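Local coordinates for hypothetical protein (PDB 1U5K) that is probably involved in DNA repair and in recombination by the RecF pathway, and binds a zinc ion, at residues 52-57 and 77-82. Numbering follows the deposited sequence.
Sequences LFHHVG and EGALPT
H55 meets both E77 and G78 in a classic beta bulge, a worked example of how an antiparallel hairpin absorbs one extra residue on one strand. Two backbone bonds hold it: H55 N gives its hydrogen to G78 O at 2.9 Å, and E77 N donates to H55 O, also at 2.9 Å, with an N-H...O angle of 152°. One residue of strand 55-61 thus holds two of strand 69-78. Where the strands part, a water accepts from L80 N at 2.7 Å and returns a weak bond to F53 O.

Side chains add van der Waals contact beside the bulge, the E77 carboxylate lying against carbon atoms. E77, extended beyond CG, reaches along the neighbouring strand until OE2 lies 3.3 Å from G57 CA. Its OE1 comes within 3.5 Å of H55 CD2, carboxylate and imidazole planes 36° apart. With CG anti to the backbone N, chi1 -169°, the H55 ring reaches the carboxylate, and its NE2, like E77 OE1, hydrogen-bonds to S9 OG. Nonpolar contact is slight: A79 CB lies 4.0 Å from H54 CD2, while H54 ND1 bonds to S49 O.

A single serine hydroxyl therefore links both side chains across the bulge, tying this end of the N-terminal OB-fold hairpin to strand 5-17.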
ATOM      1  N   LEU A  52      12.768  -0.194  13.179  1.00 33.15           N
ATOM      2  CA  LEU A  52      13.072  -0.564  11.808  1.00 32.85           C
ATOM      3  C   LEU A  52      14.567  -0.526  11.565  1.00 30.58           C
ATOM      4  O   LEU A  52      15.251   0.414  11.973  1.00 28.51           O
ATOM      5  CB  LEU A  52      12.418   0.350  10.774  1.00 33.41           C
ATOM      6  CG  LEU A  52      11.012   0.002  10.323  1.00 36.53           C
ATOM      7  CD1 LEU A  52      10.579   0.897   9.172  1.00 41.16           C
ATOM      8  CD2 LEU A  52      10.946  -1.434   9.934  1.00 41.76           C
ATOM      9  N   PHE A  53      15.015  -1.589  10.907  1.00 28.01           N
ATOM     10  CA  PHE A  53      16.362  -1.684  10.378  1.00 28.15           C
ATOM     11  C   PHE A  53      17.397  -2.070  11.435  1.00 28.46           C
ATOM     12  O   PHE A  53      18.556  -2.288  11.110  1.00 28.23           O
ATOM     13  CB  PHE A  53      16.769  -0.448   9.567  1.00 28.24           C
ATOM     14  CG  PHE A  53      15.687   0.072   8.643  1.00 27.21           C
ATOM     15  CD1 PHE A  53      15.353   1.416   8.628  1.00 27.17           C
ATOM     16  CD2 PHE A  53      14.926  -0.785   7.873  1.00 26.53           C
ATOM     17  CE1 PHE A  53      14.339   1.914   7.803  1.00 30.27           C
ATOM     18  CE2 PHE A  53      13.915  -0.307   7.065  1.00 28.40           C
ATOM     19  CZ  PHE A  53      13.608   1.037   7.020  1.00 29.55           C
ATOM     20  N   HIS A  54      16.990  -2.245  12.683  1.00 28.84           N
ATOM     21  CA  HIS A  54      17.914  -2.739  13.696  1.00 29.96           C
ATOM     22  C   HIS A  54      18.134  -4.237  13.535  1.00 29.73           C
ATOM     23  O   HIS A  54      17.192  -4.972  13.228  1.00 28.66           O
ATOM     24  CB  HIS A  54      17.339  -2.471  15.085  1.00 31.22           C
ATOM     25  CG  HIS A  54      17.442  -1.048  15.537  1.00 34.16           C
ATOM     26  ND1 HIS A  54      16.973  -0.639  16.766  1.00 39.68           N
ATOM     27  CD2 HIS A  54      18.003   0.044  14.965  1.00 39.43           C
ATOM     28  CE1 HIS A  54      17.217   0.652  16.920  1.00 41.27           C
ATOM     29  NE2 HIS A  54      17.870   1.082  15.856  1.00 40.63           N
ATOM     30  N   HIS A  55      19.375  -4.684  13.708  1.00 28.87           N
ATOM     31  CA  HIS A  55      19.697  -6.107  13.800  1.00 29.33           C
ATOM     32  C   HIS A  55      19.593  -6.418  15.288  1.00 30.09           C
ATOM     33  O   HIS A  55      20.342  -5.851  16.087  1.00 29.97           O
ATOM     34  CB  HIS A  55      21.101  -6.417  13.247  1.00 30.02           C
ATOM     35  CG  HIS A  55      21.400  -7.875  13.075  1.00 28.93           C
ATOM     36  ND1 HIS A  55      22.111  -8.363  12.000  1.00 35.16           N
ATOM     37  CD2 HIS A  55      21.057  -8.958  13.812  1.00 32.59           C
ATOM     38  CE1 HIS A  55      22.206  -9.678  12.092  1.00 35.11           C
ATOM     39  NE2 HIS A  55      21.560 -10.068  13.178  1.00 34.03           N
ATOM     40  N   VAL A  56      18.630  -7.259  15.657  1.00 30.53           N
ATOM     41  CA  VAL A  56      18.389  -7.621  17.047  1.00 30.75           C
ATOM     42  C   VAL A  56      18.546  -9.113  17.290  1.00 31.30           C
ATOM     43  O   VAL A  56      18.329  -9.927  16.392  1.00 31.56           O
ATOM     44  CB  VAL A  56      17.008  -7.164  17.523  1.00 31.52           C
ATOM     45  CG1 VAL A  56      16.895  -5.660  17.396  1.00 33.25           C
ATOM     46  CG2 VAL A  56      15.885  -7.882  16.766  1.00 33.10           C
ATOM     47  N   GLY A  57      18.952  -9.456  18.508  1.00 31.75           N
ATOM     48  CA  GLY A  57      18.884 -10.803  19.046  1.00 32.00           C
ATOM     49  C   GLY A  57      17.677 -10.860  19.966  1.00 32.67           C
ATOM     50  O   GLY A  57      17.445  -9.967  20.780  1.00 33.07           O
ATOM     51  N   GLU A  77      22.013  -5.699  18.397  1.00 40.92           N
ATOM     52  CA  GLU A  77      23.273  -6.237  17.900  1.00 41.46           C
ATOM     53  C   GLU A  77      23.962  -5.372  16.847  1.00 40.55           C
ATOM     54  O   GLU A  77      25.147  -5.523  16.581  1.00 40.64           O
ATOM     55  CB  GLU A  77      23.064  -7.644  17.341  1.00 41.64           C
ATOM     56  CG  GLU A  77      22.647  -8.589  18.455  1.00 45.62           C
ATOM     57  CD  GLU A  77      22.346 -10.009  18.023  1.00 51.30           C
ATOM     58  OE1 GLU A  77      22.288 -10.316  16.814  1.00 57.06           O
ATOM     59  OE2 GLU A  77      22.161 -10.837  18.938  1.00 57.44           O
ATOM     60  N   GLY A  78      23.221  -4.450  16.251  1.00 39.94           N
ATOM     61  CA  GLY A  78      23.702  -3.723  15.093  1.00 38.48           C
ATOM     62  C   GLY A  78      22.678  -2.667  14.736  1.00 37.56           C
ATOM     63  O   GLY A  78      21.472  -2.921  14.717  1.00 36.00           O
ATOM     64  N   ALA A  79      23.178  -1.459  14.511  1.00 36.30           N
ATOM     65  CA  ALA A  79      22.362  -0.365  14.015  1.00 36.16           C
ATOM     66  C   ALA A  79      23.126   0.393  12.937  1.00 35.25           C
ATOM     67  O   ALA A  79      24.348   0.292  12.855  1.00 36.73           O
ATOM     68  CB  ALA A  79      21.942   0.546  15.155  1.00 36.36           C
ATOM     69  N   LEU A  80      22.387   1.132  12.119  1.00 33.43           N
ATOM     70  CA  LEU A  80      22.923   1.963  11.048  1.00 33.12           C
ATOM     71  C   LEU A  80      22.289   3.347  11.212  1.00 32.49           C
ATOM     72  O   LEU A  80      21.242   3.631  10.622  1.00 32.32           O
ATOM     73  CB  LEU A  80      22.615   1.332   9.687  1.00 32.21           C
ATOM     74  CG  LEU A  80      23.169  -0.063   9.396  1.00 32.22           C
ATOM     75  CD1 LEU A  80      22.344  -0.861   8.370  1.00 33.59           C
ATOM     76  CD2 LEU A  80      24.606   0.011   8.894  1.00 33.51           C
ATOM     77  N   PRO A  81      22.907   4.201  12.025  1.00 33.11           N
ATOM     78  CA  PRO A  81      22.321   5.500  12.393  1.00 32.87           C
ATOM     79  C   PRO A  81      22.069   6.423  11.205  1.00 31.98           C
ATOM     80  O   PRO A  81      21.240   7.314  11.184  1.00 32.88           O
ATOM     81  CB  PRO A  81      23.371   6.146  13.311  1.00 34.18           C
ATOM     82  CG  PRO A  81      24.452   5.167  13.528  1.00 34.98           C
ATOM     83  CD  PRO A  81      24.205   3.939  12.681  1.00 34.76           C
ATOM     84  N   THR A  82      22.817   6.175  10.142  1.00 31.54           N
ATOM     85  CA  THR A  82      22.765   6.965   8.926  1.00 32.25           C
ATOM     86  C   THR A  82      21.470   6.732   8.122  1.00 31.63           C
ATOM     87  O   THR A  82      21.031   7.578   7.331  1.00 31.33           O
ATOM     88  CB  THR A  82      24.082   6.461   8.299  1.00 34.27           C
ATOM     89  OG1 THR A  82      25.104   7.467   8.196  1.00 39.02           O
ATOM     90  CG2 THR A  82      23.966   5.647   7.072  1.00 30.61           C
TER
HETATM   91  O   HOH W   1      19.802   0.252  11.830  1.00 29.41           O